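Local coordinates for lipoprotein (Colwellia psychrerythraea, PDB 3O0Y) that is of unknown function but, as a putative lipoprotein with a DUF885 domain, is probably related to metallopeptidases of the Peptidase MA clan, at residues A[192-197]-A[266-271]; A[365-370]-A[439-444]; A[387-392]-A[414-419]. All blocks are in the same frame, centred on the assembly; numbering follows the deposited sequence.

Overall arrangement
Contact 1 lies at the surface, about 43 Å from contact 2 and 36 Å from contact 3 (centre to centre), where it ties the end region of helix 236-268 to the loop between two helices and the first residue of the second. Contacts 2 and 3 share one neighbourhood. Helix 353-373 presses on the 439-444 turn in contact 2, and the strand that follows this helix in the chain pairs with 416-419 in contact 3; the two contacts meet where I367 CD1 lies 3.6 Å from V388 CG2. Their chemistry differs with place: contact 1 relies on a lysine reaching backbone carbonyls, contact 2 is buried van der Waals packing, and partly buried contact 3 combines a backbone ladder with aromatic packing.

Contact 1 of 3, residues A[192-197]-A[266-271]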
ATOM      1  N   ASN A 192      -2.744   0.386  27.977  1.00 11.71           N
ATOM      2  CA  ASN A 192      -4.067   0.768  27.507  1.00 12.98           C
ATOM      3  C   ASN A 192      -4.108   1.154  26.019  1.00 12.32           C
ATOM      4  O   ASN A 192      -4.955   1.896  25.583  1.00 12.16           O
ATOM      5  CB  ASN A 192      -4.612   1.931  28.301  1.00 12.19           C
ATOM      6  CG  ASN A 192      -4.848   1.546  29.760  1.00 20.08           C
ATOM      7  OD1 ASN A 192      -5.444   0.486  30.065  1.00 24.07           O
ATOM      8  ND2 ASN A 192      -4.392   2.397  30.659  1.00 24.50           N
ATOM      9  N   TRP A 193      -3.214   0.565  25.261  1.00 10.90           N
ATOM     10  CA  TRP A 193      -3.256   0.727  23.820  1.00 11.02           C
ATOM     11  C   TRP A 193      -3.719  -0.603  23.210  1.00 12.59           C
ATOM     12  O   TRP A 193      -2.989  -1.613  23.227  1.00 11.27           O
ATOM     13  CB  TRP A 193      -1.857   1.063  23.338  1.00  9.94           C
ATOM     14  CG  TRP A 193      -1.800   1.369  21.869  1.00  8.93           C
ATOM     15  CD1 TRP A 193      -1.758   0.485  20.848  1.00 10.43           C
ATOM     16  CD2 TRP A 193      -1.828   2.674  21.292  1.00  8.87           C
ATOM     17  NE1 TRP A 193      -1.722   1.179  19.639  1.00 11.08           N
ATOM     18  CE2 TRP A 193      -1.805   2.521  19.900  1.00  8.32           C
ATOM     19  CE3 TRP A 193      -1.893   3.958  21.817  1.00  9.18           C
ATOM     20  CZ2 TRP A 193      -1.779   3.613  19.043  1.00  9.44           C
ATOM     21  CZ3 TRP A 193      -1.884   5.031  20.984  1.00 11.24           C
ATOM     22  CH2 TRP A 193      -1.873   4.860  19.599  1.00 10.22           C
ATOM     23  N   LEU A 194      -4.949  -0.606  22.702  1.00 14.22           N
ATOM     24  CA  LEU A 194      -5.466  -1.795  22.031  1.00 15.61           C
ATOM     25  C   LEU A 194      -6.544  -1.494  21.033  1.00 13.60           C
ATOM     26  O   LEU A 194      -7.104  -0.454  21.050  1.00 13.38           O
ATOM     27  CB  LEU A 194      -5.935  -2.873  23.004  1.00 18.48           C
ATOM     28  CG  LEU A 194      -6.762  -2.613  24.252  1.00 23.26           C
ATOM     29  CD1 LEU A 194      -7.455  -1.307  24.240  1.00 18.65           C
ATOM     30  CD2 LEU A 194      -7.661  -3.873  24.471  1.00 21.14           C
ATOM     31  N   PRO A 195      -6.821  -2.450  20.162  1.00 14.12           N
ATOM     32  CA  PRO A 195      -7.716  -2.095  19.057  1.00 14.07           C
ATOM     33  C   PRO A 195      -9.149  -1.894  19.570  1.00 13.44           C
ATOM     34  O   PRO A 195      -9.521  -2.421  20.637  1.00 12.53           O
ATOM     35  CB  PRO A 195      -7.598  -3.305  18.127  1.00 14.21           C
ATOM     36  CG  PRO A 195      -6.321  -3.997  18.559  1.00 16.44           C
ATOM     37  CD  PRO A 195      -6.335  -3.835  20.027  1.00 14.02           C
ATOM     38  N   SER A 196      -9.973  -1.203  18.790  1.00 11.70           N
ATOM     39  CA  SER A 196     -11.388  -1.239  18.969  1.00 11.75           C
ATOM     40  C   SER A 196     -11.907  -2.668  18.870  1.00 11.91           C
ATOM     41  O   SER A 196     -11.254  -3.572  18.313  1.00 10.76           O
ATOM     42  CB  SER A 196     -12.141  -0.384  17.994  1.00 12.36           C
ATOM     43  OG  SER A 196     -12.123  -1.028  16.712  1.00 13.41           O
ATOM     44  N   LYS A 197     -13.093  -2.876  19.458  1.00 12.36           N
ATOM     45  CA  LYS A 197     -13.743  -4.198  19.394  1.00 12.36           C
ATOM     46  C   LYS A 197     -13.911  -4.684  17.969  1.00 11.20           C
ATOM     47  O   LYS A 197     -13.586  -5.814  17.658  1.00 12.19           O
ATOM     48  CB  LYS A 197     -15.107  -4.170  20.093  1.00 13.56           C
ATOM     49  CG  LYS A 197     -15.002  -4.060  21.633  1.00 17.35           C
ATOM     50  CD  LYS A 197     -16.379  -4.094  22.357  1.00 19.05           C
ATOM     51  CE  LYS A 197     -16.291  -3.722  23.859  1.00 19.86           C
ATOM     52  NZ  LYS A 197     -15.369  -4.628  24.691  1.00 18.02           N
ATOM     53  N   GLU A 266      -8.862 -13.014  21.608  1.00 16.79           N
ATOM     54  CA  GLU A 266     -10.136 -13.218  22.325  1.00 19.01           C
ATOM     55  C   GLU A 266     -10.112 -12.724  23.787  1.00 18.29           C
ATOM     56  O   GLU A 266     -11.066 -12.037  24.216  1.00 17.75           O
ATOM     57  CB  GLU A 266     -10.577 -14.686  22.232  1.00 18.33           C
ATOM     58  CG  GLU A 266     -11.193 -14.991  20.886  1.00 22.89           C
ATOM     59  CD  GLU A 266     -11.462 -16.479  20.619  1.00 28.27           C
ATOM     60  OE1 GLU A 266     -12.320 -16.761  19.762  1.00 30.54           O
ATOM     61  OE2 GLU A 266     -10.807 -17.357  21.227  1.00 30.54           O
ATOM     62  N   GLN A 267      -9.042 -13.023  24.532  1.00 19.10           N
ATOM     63  CA  GLN A 267      -8.846 -12.487  25.900  1.00 19.93           C
ATOM     64  C   GLN A 267      -8.913 -10.970  25.983  1.00 19.43           C
ATOM     65  O   GLN A 267      -9.294 -10.443  26.990  1.00 18.49           O
ATOM     66  CB  GLN A 267      -7.474 -12.837  26.533  1.00 21.22           C
ATOM     67  CG  GLN A 267      -7.084 -14.287  26.701  1.00 27.84           C
ATOM     68  CD  GLN A 267      -8.228 -15.179  26.993  1.00 33.55           C
ATOM     69  OE1 GLN A 267      -8.763 -15.204  28.134  1.00 35.36           O
ATOM     70  NE2 GLN A 267      -8.606 -15.964  25.995  1.00 29.39           N
ATOM     71  N   LEU A 268      -8.458 -10.277  24.948  1.00 15.27           N
ATOM     72  CA  LEU A 268      -8.484  -8.816  24.938  1.00 16.48           C
ATOM     73  C   LEU A 268      -9.810  -8.131  24.594  1.00 15.20           C
ATOM     74  O   LEU A 268      -9.973  -6.942  24.833  1.00 13.33           O
ATOM     75  CB  LEU A 268      -7.460  -8.349  23.876  1.00 15.92           C
ATOM     76  CG  LEU A 268      -6.265  -7.621  24.408  1.00 24.07           C
ATOM     77  CD1 LEU A 268      -5.786  -8.064  25.738  1.00 17.98           C
ATOM     78  CD2 LEU A 268      -5.148  -7.730  23.337  1.00 18.66           C
ATOM     79  N   LEU A 269     -10.757  -8.882  24.034  1.00 16.56           N
ATOM     80  CA  LEU A 269     -12.035  -8.340  23.596  1.00 20.04           C
ATOM     81  C   LEU A 269     -12.786  -7.582  24.663  1.00 20.90           C
ATOM     82  O   LEU A 269     -13.382  -6.561  24.395  1.00 21.24           O
ATOM     83  CB  LEU A 269     -12.901  -9.479  23.051  1.00 21.48           C
ATOM     84  CG  LEU A 269     -13.503  -9.426  21.635  1.00 26.98           C
ATOM     85  CD1 LEU A 269     -12.777  -8.531  20.603  1.00 29.91           C
ATOM     86  CD2 LEU A 269     -13.713 -10.861  21.118  1.00 29.80           C
ATOM     87  N   SER A 270     -12.720  -8.034  25.906  1.00 22.14           N
ATOM     88  CA  SER A 270     -13.484  -7.336  26.924  1.00 23.54           C
ATOM     89  C   SER A 270     -12.900  -5.969  27.298  1.00 22.82           C
ATOM     90  O   SER A 270     -13.645  -5.084  27.735  1.00 24.60           O
ATOM     91  CB  SER A 270     -13.636  -8.229  28.150  1.00 23.88           C
ATOM     92  OG  SER A 270     -12.357  -8.587  28.635  1.00 27.41           O
ATOM     93  N   GLU A 271     -11.598  -5.773  27.078  1.00 20.73           N
ATOM     94  CA  GLU A 271     -10.947  -4.503  27.356  1.00 21.59           C
ATOM     95  C   GLU A 271     -10.968  -3.592  26.108  1.00 19.97           C
ATOM     96  O   GLU A 271     -10.781  -2.375  26.221  1.00 20.10           O
ATOM     97  CB  GLU A 271      -9.478  -4.713  27.787  1.00 21.81           C
ATOM     98  CG  GLU A 271      -9.217  -5.482  29.087  1.00 29.50           C
ATOM     99  CD  GLU A 271      -7.817  -6.139  29.087  1.00 37.24           C
ATOM    100  OE1 GLU A 271      -6.791  -5.454  28.775  1.00 39.62           O
ATOM    101  OE2 GLU A 271      -7.749  -7.357  29.392  1.00 43.16           O
TER
HETATM  102  O   HOH W   1     -16.305  -3.966  27.235  1.00 48.49           O
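K197 reaches across to the C-terminal part of helix 236-268 and the residues that follow, and hydrogen-bonds a backbone carbonyl there, while L194 packs against the same turn: the loop between helices 174-190 and 197-210, together with the first residue of the latter, grips the end region of helix 236-268. NZ of K197 sits 2.8 Å from L269 O, in the carbonyl plane, with a C=O...N angle of 156°. The chain is extended as far as CE and then bends at chi4 (-59°), which swings the ammonium in toward the turn. A second carbonyl, A272 O, also accepts from NZ, so the positive charge faces several backbone carbonyls, a setting that probably favours it.

Beside this polar grip, one methyl of L194 does most of the apolar work. L194 CD2 lies 4.0 Å from L268 CG. The same L194 CD2 comes to 3.7 Å from E271 C. L194 gets there with CG held between its backbone N and carbonyl carbon (chi1 44°), a less common choice for leucine.

Further out, helices 174-190 and 197-210 back the contact. L268 leans on Q185 and A189, L269 on L200 and I204. The loop itself starts from a Schellman motif, with N192 as its positive-phi residue, and finishes at S196, the N-cap of helix 197-210. R273 secures its near end by bonding to N192 O. The last link is a water, which accepts from K197 NZ at 2.8 Å and donates to S270 O at 2.9 Å.

Contact 2 of 3, residues A[365-370]-A[439-444]; sequences GYITEV and EANPGH
V370 turns CG1 into the space between its own backbone N and carbonyl carbon (chi1 69°), and this sends that methyl straight at the backbone of N441; one helical turn back, I367 keeps its chain extended (chi2 174°) so that CD1 reaches A440. The first approach is tight, with V370 CG1 3.3 Å from N441 O. The other V370 methyl, CG2, stands 4.3 Å from P442 CD on the proline ring. I367 CD1 meets A440 CB at 4.1 Å, and its side chain crosses that of N441 at about a right angle.

One face of helix 353-373 thus lies along the link between helices 432-439 and 444-452. The link is sharply kinked: A440 leaves helical geometry, the peptide bond before P442 is cis, and G443 occupies the N-cap position of helix 444-452. The sequence from H438 to H444, HEANPGH, recalls a lengthened form of the HExxH zinc motif of the Peptidase MA clan, consistent with a metallopeptidase-like centre on the side of the link remote from V370. There E439 OE1 lies at the edge of the H444 ring, in its plane.

P442 O is bonded to W473 NE1, which ties the turn to helix 467-483. No hydrogen bond passes between 365-370 and 439-444, so between these two segments the contact rests on fit of shape, methyl groups set against a proline, an alanine and a carbonyl oxygen.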
ATOM      1  N   GLY A 365      -6.109  -4.379 -23.020  1.00  9.80           N
ATOM      2  CA  GLY A 365      -6.241  -3.405 -24.050  1.00  8.22           C
ATOM      3  C   GLY A 365      -6.078  -1.971 -23.538  1.00  7.78           C
ATOM      4  O   GLY A 365      -5.463  -1.117 -24.228  1.00  7.91           O
ATOM      5  N   TYR A 366      -6.625  -1.700 -22.362  1.00  7.35           N
ATOM      6  CA  TYR A 366      -6.480  -0.366 -21.805  1.00  6.23           C
ATOM      7  C   TYR A 366      -5.011  -0.037 -21.551  1.00  7.56           C
ATOM      8  O   TYR A 366      -4.584   1.127 -21.761  1.00  6.63           O
ATOM      9  CB  TYR A 366      -7.289  -0.149 -20.528  1.00  6.51           C
ATOM     10  CG  TYR A 366      -8.789  -0.303 -20.626  1.00  6.02           C
ATOM     11  CD1 TYR A 366      -9.478   0.017 -21.791  1.00  7.43           C
ATOM     12  CD2 TYR A 366      -9.512  -0.800 -19.548  1.00  6.22           C
ATOM     13  CE1 TYR A 366     -10.852  -0.169 -21.866  1.00 10.75           C
ATOM     14  CE2 TYR A 366     -10.897  -0.965 -19.596  1.00  6.94           C
ATOM     15  CZ  TYR A 366     -11.565  -0.652 -20.777  1.00  8.59           C
ATOM     16  OH  TYR A 366     -12.955  -0.776 -20.901  1.00  8.98           O
ATOM     17  N   ILE A 367      -4.277  -0.989 -20.972  1.00  5.86           N
ATOM     18  CA  ILE A 367      -2.819  -0.788 -20.663  1.00  6.28           C
ATOM     19  C   ILE A 367      -2.079  -0.520 -21.934  1.00  7.09           C
ATOM     20  O   ILE A 367      -1.304   0.446 -22.001  1.00  7.21           O
ATOM     21  CB  ILE A 367      -2.225  -1.971 -19.905  1.00  4.15           C
ATOM     22  CG1 ILE A 367      -2.929  -2.110 -18.596  1.00  6.42           C
ATOM     23  CG2 ILE A 367      -0.671  -1.775 -19.708  1.00  7.44           C
ATOM     24  CD1 ILE A 367      -2.523  -3.351 -17.824  1.00  7.27           C
ATOM     25  N   THR A 368      -2.299  -1.329 -22.977  1.00  9.48           N
ATOM     26  CA  THR A 368      -1.580  -1.189 -24.218  1.00  9.18           C
ATOM     27  C   THR A 368      -1.816   0.186 -24.846  1.00  9.23           C
ATOM     28  O   THR A 368      -0.855   0.837 -25.352  1.00  8.67           O
ATOM     29  CB  THR A 368      -1.987  -2.339 -25.206  1.00 12.01           C
ATOM     30  OG1 THR A 368      -1.662  -3.574 -24.566  1.00 15.17           O
ATOM     31  CG2 THR A 368      -1.298  -2.195 -26.561  1.00 13.31           C
ATOM     32  N   GLU A 369      -3.088   0.575 -24.916  1.00  6.54           N
ATOM     33  CA  GLU A 369      -3.449   1.830 -25.530  1.00  8.48           C
ATOM     34  C   GLU A 369      -2.834   3.021 -24.782  1.00  7.46           C
ATOM     35  O   GLU A 369      -2.275   3.896 -25.391  1.00  8.35           O
ATOM     36  CB  GLU A 369      -4.961   1.951 -25.614  1.00  9.83           C
ATOM     37  CG  GLU A 369      -5.463   3.298 -26.117  1.00 14.63           C
ATOM     38  CD  GLU A 369      -7.025   3.391 -25.940  1.00 23.63           C
ATOM     39  OE1 GLU A 369      -7.608   3.034 -24.835  1.00 21.77           O
ATOM     40  OE2 GLU A 369      -7.655   3.737 -26.958  1.00 28.96           O
ATOM     41  N   VAL A 370      -3.010   3.102 -23.470  1.00  5.80           N
ATOM     42  CA  VAL A 370      -2.546   4.284 -22.738  1.00  6.06           C
ATOM     43  C   VAL A 370      -1.023   4.373 -22.773  1.00  6.94           C
ATOM     44  O   VAL A 370      -0.479   5.438 -22.817  1.00  7.30           O
ATOM     45  CB  VAL A 370      -3.090   4.351 -21.299  1.00  4.84           C
ATOM     46  CG1 VAL A 370      -2.479   3.221 -20.334  1.00  6.15           C
ATOM     47  CG2 VAL A 370      -2.891   5.794 -20.749  1.00  3.42           C
ATOM     48  N   GLU A 439      -3.541   1.581 -11.221  1.00  4.81           N
ATOM     49  CA  GLU A 439      -2.711   0.454 -10.775  1.00  5.78           C
ATOM     50  C   GLU A 439      -1.502   0.253 -11.641  1.00  7.42           C
ATOM     51  O   GLU A 439      -0.410  -0.163 -11.180  1.00  8.88           O
ATOM     52  CB  GLU A 439      -3.525  -0.813 -10.648  1.00  5.83           C
ATOM     53  CG  GLU A 439      -4.694  -0.818  -9.608  1.00  6.89           C
ATOM     54  CD  GLU A 439      -4.318  -0.618  -8.187  1.00 13.21           C
ATOM     55  OE1 GLU A 439      -3.147  -0.509  -7.866  1.00 10.44           O
ATOM     56  OE2 GLU A 439      -5.275  -0.554  -7.388  1.00 12.66           O
ATOM     57  N   ALA A 440      -1.696   0.428 -12.924  1.00  5.72           N
ATOM     58  CA  ALA A 440      -0.654   0.140 -13.901  1.00  5.17           C
ATOM     59  C   ALA A 440      -0.039   1.408 -14.437  1.00  5.92           C
ATOM     60  O   ALA A 440       0.779   1.997 -13.707  1.00  7.39           O
ATOM     61  CB  ALA A 440      -1.138  -0.852 -14.948  1.00  6.74           C
ATOM     62  N   ASN A 441      -0.269   1.789 -15.691  1.00  6.25           N
ATOM     63  CA  ASN A 441       0.271   2.943 -16.305  1.00  4.91           C
ATOM     64  C   ASN A 441      -0.813   4.005 -16.609  1.00  6.27           C
ATOM     65  O   ASN A 441      -1.881   3.650 -17.109  1.00  6.88           O
ATOM     66  CB  ASN A 441       0.884   2.559 -17.631  1.00  8.06           C
ATOM     67  CG  ASN A 441       2.048   1.542 -17.443  1.00  8.26           C
ATOM     68  OD1 ASN A 441       2.684   1.500 -16.346  1.00  8.36           O
ATOM     69  ND2 ASN A 441       2.351   0.810 -18.482  1.00  8.57           N
ATOM     70  N   PRO A 442      -0.524   5.258 -16.316  1.00  6.75           N
ATOM     71  CA  PRO A 442       0.681   5.927 -15.819  1.00  5.51           C
ATOM     72  C   PRO A 442       0.761   5.999 -14.287  1.00  4.78           C
ATOM     73  O   PRO A 442       1.661   6.702 -13.786  1.00  6.73           O
ATOM     74  CB  PRO A 442       0.500   7.367 -16.350  1.00  7.67           C
ATOM     75  CG  PRO A 442      -0.868   7.457 -16.724  1.00  9.08           C
ATOM     76  CD  PRO A 442      -1.591   6.223 -16.666  1.00  9.37           C
ATOM     77  N   GLY A 443       0.007   5.153 -13.599  1.00  5.95           N
ATOM     78  CA  GLY A 443      -0.008   5.142 -12.130  1.00  5.61           C
ATOM     79  C   GLY A 443       1.083   4.343 -11.398  1.00  5.75           C
ATOM     80  O   GLY A 443       2.264   4.521 -11.654  1.00  6.76           O
ATOM     81  N   HIS A 444       0.685   3.419 -10.551  1.00  5.88           N
ATOM     82  CA  HIS A 444       1.639   2.780  -9.671  1.00  4.57           C
ATOM     83  C   HIS A 444       2.780   2.090 -10.379  1.00  5.44           C
ATOM     84  O   HIS A 444       3.923   2.276  -9.959  1.00  5.28           O
ATOM     85  CB  HIS A 444       0.981   1.763  -8.773  1.00  4.58           C
ATOM     86  CG  HIS A 444       0.175   2.323  -7.634  1.00  5.83           C
ATOM     87  ND1 HIS A 444       0.562   3.442  -6.905  1.00  8.07           N
ATOM     88  CD2 HIS A 444      -0.982   1.887  -7.085  1.00  9.13           C
ATOM     89  CE1 HIS A 444      -0.323   3.630  -5.928  1.00  8.97           C
ATOM     90  NE2 HIS A 444      -1.267   2.710  -6.016  1.00  9.43           N
TER

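Contact 3 of 3, residues A[387-392]-A[414-419]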
ATOM      1  N   GLU A 387       2.387  -6.894 -15.463  1.00  9.40           N
ATOM      2  CA  GLU A 387       1.548  -8.029 -15.802  1.00 11.94           C
ATOM      3  C   GLU A 387       0.243  -7.950 -15.010  1.00 11.59           C
ATOM      4  O   GLU A 387       0.219  -7.421 -13.917  1.00 11.46           O
ATOM      5  CB  GLU A 387       2.244  -9.349 -15.495  1.00 12.73           C
ATOM      6  CG  GLU A 387       3.487  -9.509 -16.380  1.00 22.16           C
ATOM      7  CD  GLU A 387       4.141 -10.900 -16.326  1.00 29.38           C
ATOM      8  OE1 GLU A 387       3.558 -11.856 -15.689  1.00 26.22           O
ATOM      9  OE2 GLU A 387       5.274 -10.961 -16.888  1.00 34.49           O
ATOM     10  N   VAL A 388      -0.822  -8.489 -15.587  1.00  9.36           N
ATOM     11  CA  VAL A 388      -2.139  -8.493 -14.927  1.00  9.70           C
ATOM     12  C   VAL A 388      -2.470  -9.909 -14.429  1.00 11.18           C
ATOM     13  O   VAL A 388      -2.364 -10.881 -15.248  1.00  9.10           O
ATOM     14  CB  VAL A 388      -3.217  -8.033 -15.897  1.00 10.20           C
ATOM     15  CG1 VAL A 388      -4.639  -8.109 -15.239  1.00  8.39           C
ATOM     16  CG2 VAL A 388      -2.928  -6.587 -16.408  1.00 11.07           C
ATOM     17  N   LYS A 389      -2.909 -10.064 -13.166  1.00  8.46           N
ATOM     18  CA  LYS A 389      -3.337 -11.325 -12.568  1.00 10.40           C
ATOM     19  C   LYS A 389      -4.628 -11.126 -11.774  1.00 10.72           C
ATOM     20  O   LYS A 389      -4.843 -10.073 -11.227  1.00 10.01           O
ATOM     21  CB  LYS A 389      -2.317 -11.876 -11.587  1.00  9.59           C
ATOM     22  CG  LYS A 389      -1.017 -12.360 -12.246  1.00 15.87           C
ATOM     23  CD  LYS A 389      -0.021 -13.022 -11.211  1.00 23.27           C
ATOM     24  CE  LYS A 389      -0.419 -14.437 -10.766  1.00 30.46           C
ATOM     25  NZ  LYS A 389       0.634 -15.239  -9.891  1.00 33.92           N
ATOM     26  N   SER A 390      -5.465 -12.169 -11.732  1.00  9.07           N
ATOM     27  CA  SER A 390      -6.647 -12.130 -10.892  1.00 10.61           C
ATOM     28  C   SER A 390      -6.232 -12.600  -9.514  1.00 10.22           C
ATOM     29  O   SER A 390      -5.381 -13.495  -9.394  1.00 13.65           O
ATOM     30  CB  SER A 390      -7.801 -12.960 -11.489  1.00 12.27           C
ATOM     31  OG  SER A 390      -7.381 -14.283 -11.740  1.00 12.74           O
ATOM     32  N   PHE A 391      -6.843 -12.085  -8.457  1.00  9.63           N
ATOM     33  CA  PHE A 391      -6.645 -12.664  -7.159  1.00 11.36           C
ATOM     34  C   PHE A 391      -7.137 -14.111  -7.182  1.00 12.14           C
ATOM     35  O   PHE A 391      -8.152 -14.424  -7.785  1.00 11.70           O
ATOM     36  CB  PHE A 391      -7.400 -11.922  -6.070  1.00 10.36           C
ATOM     37  CG  PHE A 391      -6.822 -10.613  -5.699  1.00 11.83           C
ATOM     38  CD1 PHE A 391      -5.694 -10.538  -4.912  1.00 13.94           C
ATOM     39  CD2 PHE A 391      -7.411  -9.440  -6.061  1.00 11.33           C
ATOM     40  CE1 PHE A 391      -5.195  -9.322  -4.488  1.00 12.51           C
ATOM     41  CE2 PHE A 391      -6.878  -8.210  -5.677  1.00 11.50           C
ATOM     42  CZ  PHE A 391      -5.779  -8.145  -4.896  1.00 12.59           C
ATOM     43  N   PRO A 392      -6.383 -15.023  -6.548  1.00 15.95           N
ATOM     44  CA  PRO A 392      -6.829 -16.432  -6.504  1.00 18.12           C
ATOM     45  C   PRO A 392      -8.158 -16.544  -5.761  1.00 19.01           C
ATOM     46  O   PRO A 392      -8.415 -15.749  -4.863  1.00 16.44           O
ATOM     47  CB  PRO A 392      -5.733 -17.135  -5.675  1.00 19.49           C
ATOM     48  CG  PRO A 392      -4.547 -16.185  -5.645  1.00 20.27           C
ATOM     49  CD  PRO A 392      -5.076 -14.791  -5.914  1.00 17.01           C
ATOM     50  N   PRO A 414       7.681  -9.920 -11.869  1.00 15.75           N
ATOM     51  CA  PRO A 414       7.222  -8.702 -12.536  1.00 16.09           C
ATOM     52  C   PRO A 414       6.417  -7.861 -11.593  1.00 12.92           C
ATOM     53  O   PRO A 414       5.955  -8.370 -10.553  1.00 13.19           O
ATOM     54  CB  PRO A 414       6.325  -9.245 -13.675  1.00 16.78           C
ATOM     55  CG  PRO A 414       5.789 -10.511 -13.079  1.00 16.55           C
ATOM     56  CD  PRO A 414       6.978 -11.114 -12.427  1.00 17.53           C
ATOM     57  N   GLY A 415       6.211  -6.575 -11.916  1.00 10.92           N
ATOM     58  CA  GLY A 415       5.165  -5.865 -11.200  1.00  9.31           C
ATOM     59  C   GLY A 415       3.825  -6.375 -11.653  1.00  7.02           C
ATOM     60  O   GLY A 415       3.657  -6.707 -12.833  1.00  8.60           O
ATOM     61  N   ILE A 416       2.880  -6.482 -10.726  1.00  6.72           N
ATOM     62  CA  ILE A 416       1.561  -7.055 -11.043  1.00  6.97           C
ATOM     63  C   ILE A 416       0.421  -6.169 -10.603  1.00  6.79           C
ATOM     64  O   ILE A 416       0.354  -5.713  -9.451  1.00  6.40           O
ATOM     65  CB  ILE A 416       1.404  -8.447 -10.338  1.00  6.61           C
ATOM     66  CG1 ILE A 416       2.546  -9.398 -10.822  1.00 10.09           C
ATOM     67  CG2 ILE A 416       0.013  -9.080 -10.597  1.00  7.52           C
ATOM     68  CD1 ILE A 416       2.733 -10.575  -9.870  1.00 12.96           C
ATOM     69  N   TYR A 417      -0.490  -5.970 -11.541  1.00  6.48           N
ATOM     70  CA  TYR A 417      -1.782  -5.398 -11.338  1.00  4.99           C
ATOM     71  C   TYR A 417      -2.710  -6.567 -11.070  1.00  5.87           C
ATOM     72  O   TYR A 417      -2.991  -7.383 -11.924  1.00  6.90           O
ATOM     73  CB  TYR A 417      -2.174  -4.559 -12.561  1.00  6.16           C
ATOM     74  CG  TYR A 417      -3.639  -4.129 -12.707  1.00  3.63           C
ATOM     75  CD1 TYR A 417      -4.515  -4.066 -11.663  1.00  5.67           C
ATOM     76  CD2 TYR A 417      -4.065  -3.651 -13.929  1.00  7.12           C
ATOM     77  CE1 TYR A 417      -5.829  -3.627 -11.854  1.00  5.02           C
ATOM     78  CE2 TYR A 417      -5.392  -3.251 -14.113  1.00  5.78           C
ATOM     79  CZ  TYR A 417      -6.244  -3.215 -13.071  1.00  8.91           C
ATOM     80  OH  TYR A 417      -7.537  -2.779 -13.245  1.00  7.18           O
ATOM     81  N   TRP A 418      -3.134  -6.641  -9.812  1.00  5.90           N
ATOM     82  CA  TRP A 418      -4.074  -7.610  -9.375  1.00  6.66           C
ATOM     83  C   TRP A 418      -5.504  -7.095  -9.474  1.00  6.29           C
ATOM     84  O   TRP A 418      -5.815  -5.959  -9.038  1.00  8.08           O
ATOM     85  CB  TRP A 418      -3.856  -7.978  -7.940  1.00  6.46           C
ATOM     86  CG  TRP A 418      -2.561  -8.599  -7.663  1.00  5.73           C
ATOM     87  CD1 TRP A 418      -1.417  -7.919  -7.379  1.00  9.30           C
ATOM     88  CD2 TRP A 418      -2.210 -10.006  -7.667  1.00  7.18           C
ATOM     89  NE1 TRP A 418      -0.372  -8.810  -7.166  1.00 12.53           N
ATOM     90  CE2 TRP A 418      -0.825 -10.090  -7.358  1.00 11.97           C
ATOM     91  CE3 TRP A 418      -2.913 -11.176  -7.923  1.00 12.14           C
ATOM     92  CZ2 TRP A 418      -0.140 -11.312  -7.296  1.00 14.61           C
ATOM     93  CZ3 TRP A 418      -2.255 -12.399  -7.887  1.00 13.83           C
ATOM     94  CH2 TRP A 418      -0.860 -12.456  -7.546  1.00 14.81           C
ATOM     95  N   ILE A 419      -6.360  -7.921 -10.053  1.00  7.00           N
ATOM     96  CA  ILE A 419      -7.787  -7.603 -10.175  1.00  6.43           C
ATOM     97  C   ILE A 419      -8.669  -8.629  -9.473  1.00  7.93           C
ATOM     98  O   ILE A 419      -8.420  -9.824  -9.591  1.00  9.72           O
ATOM     99  CB  ILE A 419      -8.148  -7.451 -11.706  1.00  6.03           C
ATOM    100  CG1 ILE A 419      -9.577  -6.983 -11.855  1.00  8.30           C
ATOM    101  CG2 ILE A 419      -7.878  -8.726 -12.455  1.00  6.57           C
ATOM    102  CD1 ILE A 419      -9.821  -5.533 -11.457  1.00  9.59           C
TER
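F391 and W418 meet at the apolar centre, W418 CB sitting over one face of the phenyl ring, 3.6 Å from F391 CZ. The two aromatic planes are nearly parallel, 22° apart, but offset enough that little of one ring lies over the other, and the close touch is CH-pi through that CB. The indole takes K389 CB and I416 CG2 over one face, while S390 O comes up at its edge. K389 is extended to CD and bends at chi3 (75°), bringing K389 CE to the far end of the indole, 3.8 Å from W418 CH2. With F391 cut back to an alanine, W418 CB would probably lose its aromatic cover and a gap would open beside A399 and P400, which the phenyl ring also touches.

Strands 387-390 and 416-419 run parallel, and 416-419 is the middle strand of a three-stranded mixed sheet, with antiparallel 402-405 on its far side. On the sheet face away from W418, V388 and Y417 run next to each other in the same direction, V388 CG2 4.0 Å from Y417 CD2. That face packs on helices 353-373 and 432-439, and Y417 OH is bonded to T436 of the latter. W418 NE1 bonds T405 in the neighbouring strand, and R150 makes a cation-pi contact with the indole.

Five backbone bonds knit the pair. E387 and K389 each donate and accept; Y417 N reaches E387 O at 2.9 Å. F391 N closes the ladder on I419 O at 3.0 Å, from 36° above the carbonyl plane. At the other end the E387 carboxylate lies against the P414 ring, E387 CD 3.7 Å from P414 CG.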